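Local coordinates for 2-methyl-aconitate isomerase (Shewanella oneidensis, PDB 5K87), which catalyses the cis-trans isomerization of 2-methyl-aconitate in the 2-methylcitrate cycle of propionate breakdown, by base-catalysed proton abstraction coupled with rotation about the C2-C3 bond, at residues Tyr18-Thr23 and Asp170-Pro175; Arg51-Pro56 and Gly94-Asp99; Ala160-Gly165 and Pro175-Gln180; Thr237-Gln242 and Asp307-Ala312; Ala294-Lys299 and His357-Leu362. The protein carries 1 engineered substitution. One frame throughout, in Å; residues are numbered along the deposited sequence. Where two conformers were deposited one is given.

Contact 1 of 5, residues Tyr18-Thr23 and Asp170-Pro175; sequences YMRGGT and DGVTFP
Arg20, on strand 12-21, meets Val172 from the opposite direction, and its guanidinium is the flat surface on which the valine rests. From CB the chain sets out with CG anti to the backbone N (chi1 177°), stays extended to CD, which skirts Val172 CG1, and then bends (chi3 64°), a turn that lays the terminal group flat against that methyl. Val172 CG1 thus sits over the centre of one guanidinium face, 3.5 Å from Arg20 CZ. The three nitrogens are employed separately. NE forms a salt bridge with Asp64 of the second subunit. NH1 donates to Gly22 O at 2.9 Å, on a lone pair and within the carbonyl plane, and bonds also to Ser385. NH2 donates to a water 3.0 Å away, which in turn donates to Phe174 O. The second valine branch, Val172 CG2, lies 3.2 Å from Gly22 O and 3.9 Å from Thr23 CG2. An alanine in place of Arg20 would probably leave Val172 CG1 without the flat group beneath it and Asp64 of the second subunit without its charge partner. Thr23, whose N bonds to the substrate-binding Asn111, has its side chain about 5 Å from the bound malonate. A buried arginine, salt-bridged across the homodimer interface, thus joins the end of strand 12-21 to the loop 170-175 beside the substrate site.

Contact 2 of 5, residues Arg51-Pro56 and Gly94-Asp99; sequences RVIGSP and GQVSID
A Schellman motif closes helix 43-53 and delivers Ile53 and Ser55 to Val96 and Ser97 at the end of strand 89-96. Gly54, with positive phi (104°), is its C-prime residue: Ser55 N returns to Leu50 O and Gly54 N to Arg51 O. Before this turn the contact is apolar. Ile53 and Val96 lie obliquely across each other, Ile53 CG2 touching Val96 CG1 at 3.8 Å while Ile53 CG1 meets Val96 CG2 at 4.0 Å. After it the chemistry becomes polar. Ser55 carries OG anti to its carbonyl carbon (chi1 -71°), which aims the hydroxyl at the backbone of 94-99, and OG donates to Ser97 O at 2.7 Å from a position tilted 17° out of the carbonyl plane. A cis peptide then leads into Pro56, where CA makes a CH-O contact of 3.6 Å with Ile98 O and CB packs 3.6 Å from Asp99 O. On the strand side Val96 O bonds to Ser74, part of the substrate-binding run 71-75 that carries an engineered change, and the Ile98 side chain comes about 5 Å from the bound malonate. Ser55 OG also accepts from Gln62 NE2, so this buried hydroxyl is satisfied and its rotation probably fixed; its short bond ties the helix end to the chain leaving the strand, while the neighbouring methyls fill the apolar part.

Contact 3 of 5, residues Ala160-Gly165 and Pro175-Gln180; sequences AVQETG and PAAEVQ
The methyl of Ala177 lies against two backbone carbonyls of the facing loop, with CB 3.3 Å from Gln162 O and 3.4 Å from Thr164 O. CB of its neighbour Ala176 touches Glu163 O instead, and that same oxygen takes the one direct hydrogen bond across the contact, from Ala177 N at 2.9 Å. The bond is nearly straight at nitrogen (172°), yet its donor stands above the carbonyl plane. Gly165 comes so close to Ala177 that a CB on it would clash with Ala177 CA. Water mediates next to this tight point, accepting from Gly165 N and donating to Pro175 O at 2.8 Å. Gln162 doubles back, its CG anti to the backbone N and its chain bent at chi2 (71°), and NE2 donates to Thr164 O at 2.9 Å, again from above the carbonyl plane; OE1 bonds to Thr157. Thr164 OG1 serves another partner, Pro9 of the second subunit. With methyls against carbonyls and a single nearly straight N-H...O hydrogen bond, the contact depends on backbone fit, which small residues allow, while Glu163 divides its carboxylate between Val388 N of its own chain and Arg395 of the second subunit.

Contact 4 of 5, residues Thr237-Gln242 and Asp307-Ala312; sequences TGTELQ and DLLVRA
Arg311 and Glu240 lead the tight half of this contact, where the loop before helix 242-245 crosses strand 308-314. The arginine, bent at chi2 (58°), approaches side-on and grips one atom with two nitrogens: NE donates to Glu240 O at 2.8 Å, within the carbonyl plane, and NH2 donates to it at 3.1 Å from above that plane. Glu240 O lies at the guanidinium edge. Over one face comes the backbone of the loop, with Gly238 O 3.0 Å from Arg311 CZ and Thr239 CA also above the group. Buried Gly238 is pressed by the neighbouring leucine as well, its O lying 3.5 Å from Leu309 CD1. A cation-pi contact with Tyr293 and a weak bond from NH1 to Gly356 O add to the enclosure. Toward the partly exposed Thr237, Thr239 and Leu241 the fit slackens into van der Waals contact, Leu309 CD1 touching Thr239 CG2 at 3.7 Å and Leu241 CD2 glancing past Arg311 NH2 at 3.9 Å. The loop itself is held from within: Glu240 uses the syn lone pair of each carboxylate oxygen, OE2 taking Thr237 N and OE1 taking Gly238 N. A leucine in place of Arg311 has no donor for Glu240 O, and would probably leave this carbonyl without its mate and the loop freer to shift on the strand. The Arg311 side chain lies about 8 Å from that of the substrate-binding His319. Thr237 OG1 accepts from Thr239 N in an ST turn, drawn in by a carboxylate and fastened by arginine to strand 308-314, which lies between strands 283-288 and 352-357.

Contact 5 of 5, residues Ala294-Lys299 and His357-Leu362; sequences ASSSGK and HPSGTL
Ser296 sets OG between its backbone N and carbonyl carbon (chi1 60°), whereas Ser359 holds OG anti to its carbonyl carbon (chi1 -71°), and these choices bring the two hydroxyls within 3.3 Å of each other. Ser296 OG has a second possible acceptor in Pro358 O, a weak one at 3.5 Å, so the proton is not assigned to either; Ser359 OG also bonds to His320 O. The firm link is from the backbone: Ser296 N donates to Pro358 O at 2.9 Å (157°), reaching it slightly tilted from the carbonyl plane. Beside it Ser295 CB rests 3.8 Å from Ser359 C. Ser295 OG is joined to a water at 2.7 Å, which donates to Ser359 O and so makes a second, solvent-mediated bridge. Each loop also holds its own shape. Ser297 N donates to Ser295 OG, and Ser359 N donates to His357 ND1, while Gly360 O stands 3.5 Å above the plane of the His357 ring. Tyr59 of the second subunit packs on Ser296, Ser297 and Ser359. Two type I turns, Ser295-Gly298 with an ST turn inside it and His357-Gly360 at the tip of the hairpin of strands 352-357 and 360-371, are thereby docked turn to turn beside the dimer interface.

Four contacts touch in the order 3, 1, 5, 4. Contacts 3 and 1 share Pro175, with centres about 11 Å apart, and rest on strands 179-184 and 12-21, both paired with strand 374-391. Contact 1 meets contact 5, on strand 360-371, through Asp170 and Thr361; contact 4, on strand 308-314, touches contact 5, with centres about 10 Å apart. Contact 2 stands about 21 Å from contact 1, centre to centre. In sequence it falls between the segments of contact 1, which alternate with those of contact 3; contacts 4 and 5 follow and alternate likewise. Contacts 1, 2 and 5 bring side chains within about 5 to 8 Å of a malonate, and all five reach the second subunit.

Contact 1 of 5, residues Tyr18-Thr23 and Asp170-Pro175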
# COMPACT_ATOMS: atom_id res chain seq x y z
N TYR A 18 -4.22 -13.74 1.93
CA TYR A 18 -4.31 -12.36 1.51
C TYR A 18 -4.97 -12.35 0.14
O TYR A 18 -4.49 -13.02 -0.80
CB TYR A 18 -2.89 -11.80 1.46
CG TYR A 18 -2.72 -10.35 1.10
CD1 TYR A 18 -3.38 -9.33 1.79
CD2 TYR A 18 -1.85 -9.99 0.09
CE1 TYR A 18 -3.15 -8.00 1.46
CE2 TYR A 18 -1.62 -8.68 -0.24
CZ TYR A 18 -2.28 -7.69 0.45
OH TYR A 18 -2.02 -6.39 0.09
N MET A 19 -6.11 -11.64 0.02
CA MET A 19 -6.94 -11.71 -1.18
C MET A 19 -7.32 -10.33 -1.67
O MET A 19 -7.47 -9.40 -0.86
CB MET A 19 -8.24 -12.47 -0.93
CG MET A 19 -8.04 -13.87 -0.39
SD MET A 19 -9.58 -14.79 -0.27
CE MET A 19 -10.07 -14.93 -1.99
N ARG A 20 -7.49 -10.20 -2.98
CA ARG A 20 -8.27 -9.11 -3.53
C ARG A 20 -9.73 -9.53 -3.64
O ARG A 20 -10.02 -10.63 -4.14
CB ARG A 20 -7.76 -8.69 -4.91
CG ARG A 20 -8.62 -7.60 -5.52
CD ARG A 20 -8.28 -7.26 -6.98
NE ARG A 20 -8.51 -8.38 -7.90
CZ ARG A 20 -9.70 -8.80 -8.30
NH1 ARG A 20 -10.81 -8.22 -7.86
NH2 ARG A 20 -9.78 -9.83 -9.14
N GLY A 21 -10.64 -8.69 -3.16
CA GLY A 21 -12.06 -8.84 -3.45
C GLY A 21 -12.55 -7.52 -4.00
O GLY A 21 -12.38 -6.48 -3.36
N GLY A 22 -13.12 -7.53 -5.21
CA GLY A 22 -13.49 -6.28 -5.85
C GLY A 22 -12.29 -5.35 -5.92
O GLY A 22 -11.20 -5.76 -6.32
N THR A 23 -12.49 -4.10 -5.50
CA THR A 23 -11.42 -3.10 -5.53
C THR A 23 -10.72 -2.93 -4.18
O THR A 23 -10.19 -1.86 -3.90
CB THR A 23 -11.98 -1.74 -5.99
OG1 THR A 23 -13.12 -1.39 -5.20
CG2 THR A 23 -12.43 -1.82 -7.43
N ASP A 170 -14.04 -1.90 -13.30
CA ASP A 170 -13.31 -0.64 -13.24
C ASP A 170 -12.73 -0.46 -11.85
O ASP A 170 -13.44 -0.55 -10.84
CB ASP A 170 -14.21 0.54 -13.63
CG ASP A 170 -14.49 0.60 -15.13
OD1 ASP A 170 -13.83 -0.14 -15.89
OD2 ASP A 170 -15.36 1.39 -15.54
N GLY A 171 -11.42 -0.23 -11.79
CA GLY A 171 -10.70 -0.19 -10.54
C GLY A 171 -9.92 -1.47 -10.26
O GLY A 171 -9.15 -1.51 -9.30
N VAL A 172 -10.13 -2.50 -11.07
CA VAL A 172 -9.36 -3.73 -10.95
C VAL A 172 -8.54 -3.91 -12.20
O VAL A 172 -9.07 -4.00 -13.33
CB VAL A 172 -10.21 -4.97 -10.69
CG1 VAL A 172 -9.33 -6.23 -10.69
CG2 VAL A 172 -10.93 -4.83 -9.36
N THR A 173 -7.24 -3.96 -11.98
CA THR A 173 -6.26 -3.88 -13.03
C THR A 173 -6.42 -4.99 -14.07
O THR A 173 -6.40 -4.74 -15.27
CB THR A 173 -4.86 -3.89 -12.40
OG1 THR A 173 -4.81 -2.93 -11.32
CG2 THR A 173 -3.81 -3.58 -13.46
N PHE A 174 -6.64 -6.22 -13.61
CA PHE A 174 -6.61 -7.39 -14.48
C PHE A 174 -7.94 -8.13 -14.40
O PHE A 174 -8.60 -8.11 -13.37
CB PHE A 174 -5.48 -8.30 -14.02
CG PHE A 174 -4.12 -7.65 -14.07
CD1 PHE A 174 -3.45 -7.50 -15.28
CD2 PHE A 174 -3.51 -7.18 -12.92
CE1 PHE A 174 -2.20 -6.91 -15.33
CE2 PHE A 174 -2.25 -6.58 -12.97
CZ PHE A 174 -1.61 -6.45 -14.17
N PRO A 175 -8.33 -8.82 -15.48
CA PRO A 175 -9.60 -9.56 -15.49
C PRO A 175 -9.54 -10.80 -14.60
O PRO A 175 -8.46 -11.31 -14.32
CB PRO A 175 -9.76 -9.95 -16.96
CG PRO A 175 -8.37 -10.05 -17.47
CD PRO A 175 -7.61 -8.96 -16.76
O HOH W 1 -7.67 -9.97 -11.20

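Contact 2 of 5, residues Arg51-Pro56 and Gly94-Asp99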
# COMPACT_ATOMS: atom_id res chain seq x y z
N ARG A 51 -1.66 -5.71 14.63
CA ARG A 51 -0.26 -5.99 14.37
C ARG A 51 -0.06 -6.65 13.01
O ARG A 51 0.93 -6.39 12.34
CB ARG A 51 0.30 -6.87 15.49
CG ARG A 51 1.81 -6.90 15.53
CD ARG A 51 2.40 -5.52 15.77
NE ARG A 51 3.84 -5.55 15.58
CZ ARG A 51 4.42 -5.47 14.39
NH1 ARG A 51 3.68 -5.33 13.29
NH2 ARG A 51 5.74 -5.51 14.30
N VAL A 52 -0.99 -7.51 12.61
CA VAL A 52 -0.89 -8.12 11.28
C VAL A 52 -0.88 -7.03 10.20
O VAL A 52 -0.09 -7.06 9.26
CB VAL A 52 -2.03 -9.12 11.01
CG1 VAL A 52 -2.08 -9.51 9.53
CG2 VAL A 52 -1.88 -10.35 11.90
N ILE A 53 -1.77 -6.05 10.35
CA ILE A 53 -1.93 -4.99 9.36
C ILE A 53 -0.83 -3.92 9.43
O ILE A 53 -0.50 -3.30 8.43
CB ILE A 53 -3.35 -4.39 9.50
CG1 ILE A 53 -4.40 -5.38 8.99
CG2 ILE A 53 -3.48 -3.04 8.82
CD1 ILE A 53 -4.35 -5.61 7.47
N GLY A 54 -0.27 -3.71 10.62
CA GLY A 54 0.81 -2.75 10.81
C GLY A 54 0.36 -1.46 11.48
O GLY A 54 0.98 -0.41 11.29
N SER A 55 -0.70 -1.55 12.28
CA SER A 55 -1.30 -0.40 12.97
C SER A 55 -1.17 -0.55 14.48
O SER A 55 -0.97 -1.65 14.98
CB SER A 55 -2.78 -0.33 12.62
OG SER A 55 -2.97 0.08 11.29
N PRO A 56 -1.28 0.57 15.22
CA PRO A 56 -1.39 1.95 14.73
C PRO A 56 -0.04 2.41 14.20
O PRO A 56 1.00 2.03 14.74
CB PRO A 56 -1.77 2.74 15.98
CG PRO A 56 -1.17 1.98 17.09
CD PRO A 56 -1.24 0.52 16.69
N GLY A 94 -13.42 -6.50 9.82
CA GLY A 94 -12.78 -5.55 10.70
C GLY A 94 -12.04 -4.48 9.92
O GLY A 94 -11.08 -4.77 9.20
N GLN A 95 -12.50 -3.24 10.04
CA GLN A 95 -11.86 -2.10 9.41
C GLN A 95 -10.76 -1.63 10.35
O GLN A 95 -11.04 -1.15 11.46
CB GLN A 95 -12.86 -0.97 9.20
CG GLN A 95 -12.28 0.25 8.50
CD GLN A 95 -12.01 -0.02 7.03
OE1 GLN A 95 -12.86 -0.54 6.34
NE2 GLN A 95 -10.81 0.33 6.57
N VAL A 96 -9.50 -1.79 9.95
CA VAL A 96 -8.38 -1.52 10.84
C VAL A 96 -7.93 -0.08 10.67
O VAL A 96 -7.53 0.33 9.59
CB VAL A 96 -7.22 -2.49 10.57
CG1 VAL A 96 -6.08 -2.21 11.53
CG2 VAL A 96 -7.70 -3.93 10.71
N SER A 97 -8.02 0.70 11.75
CA SER A 97 -7.58 2.09 11.70
C SER A 97 -6.10 2.15 11.35
O SER A 97 -5.32 1.33 11.82
CB SER A 97 -7.80 2.75 13.05
OG SER A 97 -7.28 4.06 13.07
N ILE A 98 -5.72 3.12 10.53
CA ILE A 98 -4.31 3.31 10.23
C ILE A 98 -3.59 4.00 11.39
O ILE A 98 -2.47 3.63 11.74
CB ILE A 98 -4.14 4.12 8.93
CG1 ILE A 98 -4.69 3.32 7.75
CG2 ILE A 98 -2.68 4.47 8.70
CD1 ILE A 98 -4.89 4.13 6.48
N ASP A 99 -4.26 4.98 11.99
CA ASP A 99 -3.62 5.88 12.96
C ASP A 99 -3.90 5.56 14.43
O ASP A 99 -3.16 5.99 15.31
CB ASP A 99 -3.99 7.34 12.66
CG ASP A 99 -5.50 7.57 12.65
OD1 ASP A 99 -6.24 6.75 12.06
OD2 ASP A 99 -5.95 8.57 13.24

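Contact 3 of 5, residues Ala160-Gly165 and Pro175-Gln180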
# COMPACT_ATOMS: atom_id res chain seq x y z
N ALA A 160 -12.78 -26.89 -7.40
CA ALA A 160 -12.11 -25.77 -6.74
C ALA A 160 -12.65 -24.47 -7.30
O ALA A 160 -13.23 -24.45 -8.39
CB ALA A 160 -10.61 -25.85 -6.95
N VAL A 161 -12.47 -23.38 -6.56
CA VAL A 161 -12.88 -22.08 -7.04
C VAL A 161 -12.22 -21.78 -8.38
O VAL A 161 -11.01 -21.98 -8.55
CB VAL A 161 -12.55 -20.98 -6.01
CG1 VAL A 161 -12.80 -19.60 -6.60
CG2 VAL A 161 -13.36 -21.19 -4.72
N GLN A 162 -13.02 -21.31 -9.33
CA GLN A 162 -12.51 -20.79 -10.57
C GLN A 162 -12.22 -19.31 -10.33
O GLN A 162 -13.14 -18.50 -10.26
CB GLN A 162 -13.55 -20.98 -11.68
CG GLN A 162 -13.18 -20.31 -13.00
CD GLN A 162 -12.04 -21.01 -13.71
OE1 GLN A 162 -12.06 -22.23 -13.89
NE2 GLN A 162 -11.03 -20.24 -14.11
N GLU A 163 -10.94 -18.96 -10.18
CA GLU A 163 -10.55 -17.59 -9.87
C GLU A 163 -10.37 -16.75 -11.12
O GLU A 163 -10.75 -15.58 -11.17
CB GLU A 163 -9.21 -17.59 -9.12
CG GLU A 163 -9.18 -18.35 -7.83
CD GLU A 163 -7.89 -18.08 -7.09
OE1 GLU A 163 -6.83 -18.65 -7.48
OE2 GLU A 163 -7.90 -17.25 -6.15
N THR A 164 -9.74 -17.35 -12.13
CA THR A 164 -9.33 -16.62 -13.32
C THR A 164 -10.47 -16.54 -14.33
O THR A 164 -11.39 -17.36 -14.30
CB THR A 164 -8.12 -17.31 -13.98
OG1 THR A 164 -8.46 -18.68 -14.25
CG2 THR A 164 -6.91 -17.27 -13.04
N GLY A 165 -10.40 -15.56 -15.22
CA GLY A 165 -11.49 -15.35 -16.17
C GLY A 165 -11.30 -14.05 -16.93
O GLY A 165 -10.24 -13.44 -16.86
N PRO A 175 -8.33 -8.82 -15.48
CA PRO A 175 -9.60 -9.56 -15.49
C PRO A 175 -9.54 -10.80 -14.60
O PRO A 175 -8.46 -11.31 -14.32
CB PRO A 175 -9.76 -9.95 -16.96
CG PRO A 175 -8.37 -10.05 -17.47
CD PRO A 175 -7.61 -8.96 -16.76
N ALA A 176 -10.70 -11.27 -14.18
CA ALA A 176 -10.81 -12.49 -13.37
C ALA A 176 -12.21 -13.07 -13.58
O ALA A 176 -12.99 -12.54 -14.37
CB ALA A 176 -10.56 -12.18 -11.90
N ALA A 177 -12.54 -14.15 -12.89
CA ALA A 177 -13.88 -14.73 -13.02
C ALA A 177 -14.93 -13.82 -12.39
O ALA A 177 -14.73 -13.28 -11.30
CB ALA A 177 -13.93 -16.10 -12.39
N GLU A 178 -16.06 -13.65 -13.07
CA GLU A 178 -17.17 -12.89 -12.51
C GLU A 178 -17.79 -13.60 -11.31
O GLU A 178 -18.12 -14.79 -11.39
CB GLU A 178 -18.25 -12.68 -13.57
CG GLU A 178 -19.40 -11.81 -13.10
CD GLU A 178 -20.48 -11.60 -14.16
OE1 GLU A 178 -20.36 -12.17 -15.27
OE2 GLU A 178 -21.45 -10.87 -13.88
N VAL A 179 -17.99 -12.86 -10.22
CA VAL A 179 -18.70 -13.37 -9.06
C VAL A 179 -19.88 -12.45 -8.79
O VAL A 179 -19.71 -11.30 -8.35
CB VAL A 179 -17.79 -13.44 -7.82
CG1 VAL A 179 -18.58 -13.96 -6.63
CG2 VAL A 179 -16.59 -14.32 -8.11
N GLN A 180 -21.08 -12.94 -9.07
CA GLN A 180 -22.28 -12.16 -8.81
C GLN A 180 -22.64 -12.21 -7.33
O GLN A 180 -22.64 -13.29 -6.71
CB GLN A 180 -23.42 -12.66 -9.71
CG GLN A 180 -23.05 -12.55 -11.18
CD GLN A 180 -24.12 -13.05 -12.12
OE1 GLN A 180 -25.04 -13.76 -11.71
NE2 GLN A 180 -24.00 -12.69 -13.40
O HOH W 2 -7.87 -14.03 -14.62

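Contact 4 of 5, residues Thr237-Gln242 and Asp307-Ala312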
# COMPACT_ATOMS: atom_id res chain seq x y z
N THR A 237 -18.53 19.11 -9.00
CA THR A 237 -19.29 18.72 -10.18
C THR A 237 -19.66 17.25 -10.18
O THR A 237 -20.53 16.82 -10.93
CB THR A 237 -18.52 19.00 -11.46
OG1 THR A 237 -17.36 18.15 -11.49
CG2 THR A 237 -18.08 20.45 -11.51
N GLY A 238 -18.98 16.46 -9.34
CA GLY A 238 -19.17 15.02 -9.34
C GLY A 238 -18.13 14.27 -10.15
O GLY A 238 -18.08 13.04 -10.11
N THR A 239 -17.28 15.00 -10.88
CA THR A 239 -16.24 14.36 -11.69
C THR A 239 -14.89 14.32 -10.99
O THR A 239 -13.89 13.89 -11.57
CB THR A 239 -16.05 15.05 -13.05
OG1 THR A 239 -15.57 16.38 -12.85
CG2 THR A 239 -17.36 15.08 -13.84
N GLU A 240 -14.84 14.78 -9.75
CA GLU A 240 -13.59 14.91 -9.01
C GLU A 240 -12.86 13.58 -8.86
O GLU A 240 -13.48 12.51 -8.73
CB GLU A 240 -13.83 15.52 -7.64
CG GLU A 240 -14.14 17.02 -7.65
CD GLU A 240 -15.55 17.34 -8.14
OE1 GLU A 240 -16.43 16.46 -8.11
OE2 GLU A 240 -15.77 18.50 -8.55
N LEU A 241 -11.54 13.66 -8.89
CA LEU A 241 -10.67 12.52 -8.61
C LEU A 241 -10.00 12.71 -7.25
O LEU A 241 -10.13 13.77 -6.64
CB LEU A 241 -9.62 12.38 -9.71
CG LEU A 241 -10.20 12.17 -11.11
CD1 LEU A 241 -9.08 11.99 -12.13
CD2 LEU A 241 -11.15 10.98 -11.11
N GLN A 242 -9.30 11.69 -6.76
CA GLN A 242 -8.73 11.77 -5.42
C GLN A 242 -7.85 13.00 -5.22
O GLN A 242 -7.91 13.63 -4.17
CB GLN A 242 -7.94 10.51 -5.08
CG GLN A 242 -8.82 9.32 -4.79
CD GLN A 242 -8.00 8.17 -4.29
OE1 GLN A 242 -6.99 7.81 -4.90
NE2 GLN A 242 -8.38 7.62 -3.15
N ASP A 307 -25.80 6.68 -15.45
CA ASP A 307 -27.05 7.28 -15.04
C ASP A 307 -26.84 8.43 -14.06
O ASP A 307 -27.70 9.30 -13.91
CB ASP A 307 -27.96 6.23 -14.40
CG ASP A 307 -28.34 5.14 -15.37
OD1 ASP A 307 -29.06 5.45 -16.34
OD2 ASP A 307 -27.93 3.98 -15.17
N LEU A 308 -25.69 8.44 -13.38
CA LEU A 308 -25.35 9.50 -12.43
C LEU A 308 -23.89 9.36 -12.03
O LEU A 308 -23.24 8.36 -12.37
CB LEU A 308 -26.25 9.46 -11.17
CG LEU A 308 -25.96 8.35 -10.16
CD1 LEU A 308 -26.59 8.71 -8.82
CD2 LEU A 308 -26.47 6.99 -10.62
N LEU A 309 -23.37 10.36 -11.33
CA LEU A 309 -22.03 10.33 -10.75
C LEU A 309 -22.16 10.23 -9.25
O LEU A 309 -22.99 10.91 -8.64
CB LEU A 309 -21.29 11.61 -11.09
CG LEU A 309 -21.18 11.91 -12.58
CD1 LEU A 309 -20.36 13.16 -12.79
CD2 LEU A 309 -20.60 10.74 -13.35
N VAL A 310 -21.32 9.39 -8.64
CA VAL A 310 -21.23 9.34 -7.18
C VAL A 310 -19.78 9.24 -6.75
O VAL A 310 -19.03 8.42 -7.27
CB VAL A 310 -22.01 8.15 -6.57
CG1 VAL A 310 -22.05 8.30 -5.05
CG2 VAL A 310 -23.43 8.04 -7.14
N ARG A 311 -19.41 10.10 -5.80
CA ARG A 311 -18.11 10.04 -5.15
C ARG A 311 -18.38 9.82 -3.67
O ARG A 311 -19.30 10.41 -3.12
CB ARG A 311 -17.38 11.36 -5.34
CG ARG A 311 -16.37 11.37 -6.47
CD ARG A 311 -16.95 11.02 -7.82
NE ARG A 311 -15.96 11.25 -8.86
CZ ARG A 311 -16.04 10.80 -10.11
NH1 ARG A 311 -17.09 10.09 -10.51
NH2 ARG A 311 -15.07 11.08 -10.96
N ALA A 312 -17.59 8.98 -3.01
CA ALA A 312 -17.80 8.74 -1.59
C ALA A 312 -16.51 8.87 -0.82
O ALA A 312 -15.42 8.66 -1.36
CB ALA A 312 -18.41 7.38 -1.36

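Contact 5 of 5, residues Ala294-Lys299 and His357-Leu362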
# COMPACT_ATOMS: atom_id res chain seq x y z
N ALA A 294 -12.48 12.04 -17.40
CA ALA A 294 -11.41 11.05 -17.44
C ALA A 294 -11.31 10.41 -16.07
O ALA A 294 -11.22 11.10 -15.06
CB ALA A 294 -10.09 11.71 -17.82
N SER A 295 -11.34 9.08 -16.04
CA SER A 295 -11.19 8.35 -14.79
C SER A 295 -9.73 8.36 -14.36
O SER A 295 -8.85 8.84 -15.09
CB SER A 295 -11.64 6.91 -14.96
OG SER A 295 -10.65 6.18 -15.66
N SER A 296 -9.47 7.82 -13.18
CA SER A 296 -8.12 7.76 -12.64
C SER A 296 -7.17 6.92 -13.49
O SER A 296 -5.95 7.04 -13.36
CB SER A 296 -8.15 7.22 -11.22
OG SER A 296 -8.71 5.92 -11.21
N SER A 297 -7.70 6.06 -14.34
CA SER A 297 -6.85 5.26 -15.22
C SER A 297 -6.56 5.96 -16.54
O SER A 297 -5.74 5.48 -17.33
CB SER A 297 -7.50 3.92 -15.52
OG SER A 297 -8.63 4.09 -16.36
N GLY A 298 -7.22 7.09 -16.78
CA GLY A 298 -7.06 7.81 -18.03
C GLY A 298 -8.19 7.55 -19.01
O GLY A 298 -8.33 8.29 -19.99
N LYS A 299 -8.99 6.52 -18.77
CA LYS A 299 -10.12 6.20 -19.64
C LYS A 299 -11.24 7.22 -19.53
O LYS A 299 -11.58 7.67 -18.43
CB LYS A 299 -10.68 4.81 -19.34
CG LYS A 299 -9.81 3.65 -19.79
CD LYS A 299 -10.57 2.34 -19.62
CE LYS A 299 -9.66 1.13 -19.78
NZ LYS A 299 -10.35 -0.12 -19.33
N HIS A 357 -17.79 6.57 -10.77
CA HIS A 357 -16.94 6.85 -9.62
C HIS A 357 -15.53 7.20 -10.13
O HIS A 357 -15.30 7.22 -11.34
CB HIS A 357 -16.96 5.65 -8.65
CG HIS A 357 -16.55 4.35 -9.26
ND1 HIS A 357 -15.24 4.05 -9.58
CD2 HIS A 357 -17.28 3.26 -9.59
CE1 HIS A 357 -15.19 2.83 -10.08
NE2 HIS A 357 -16.41 2.33 -10.10
N PRO A 358 -14.57 7.51 -9.23
CA PRO A 358 -13.28 7.97 -9.77
C PRO A 358 -12.56 6.99 -10.68
O PRO A 358 -11.82 7.44 -11.55
CB PRO A 358 -12.48 8.26 -8.51
CG PRO A 358 -13.51 8.72 -7.54
CD PRO A 358 -14.66 7.77 -7.78
N SER A 359 -12.78 5.69 -10.51
CA SER A 359 -12.06 4.70 -11.31
C SER A 359 -12.82 4.20 -12.54
O SER A 359 -12.31 3.35 -13.26
CB SER A 359 -11.66 3.49 -10.44
OG SER A 359 -10.63 3.84 -9.54
N GLY A 360 -14.02 4.72 -12.78
CA GLY A 360 -14.84 4.24 -13.88
C GLY A 360 -16.28 4.06 -13.45
O GLY A 360 -16.83 4.92 -12.76
N THR A 361 -16.90 2.96 -13.84
CA THR A 361 -18.33 2.81 -13.59
C THR A 361 -18.64 1.52 -12.84
O THR A 361 -17.82 0.60 -12.79
CB THR A 361 -19.16 2.85 -14.89
OG1 THR A 361 -18.99 1.63 -15.61
CG2 THR A 361 -18.72 4.01 -15.77
N LEU A 362 -19.82 1.47 -12.24
CA LEU A 362 -20.28 0.30 -11.51
C LEU A 362 -21.80 0.23 -11.66
O LEU A 362 -22.49 1.22 -11.41
CB LEU A 362 -19.89 0.41 -10.03
CG LEU A 362 -19.97 -0.82 -9.11
CD1 LEU A 362 -19.11 -0.57 -7.87
CD2 LEU A 362 -21.39 -1.16 -8.69
O HOH W 3 -11.78 3.79 -15.90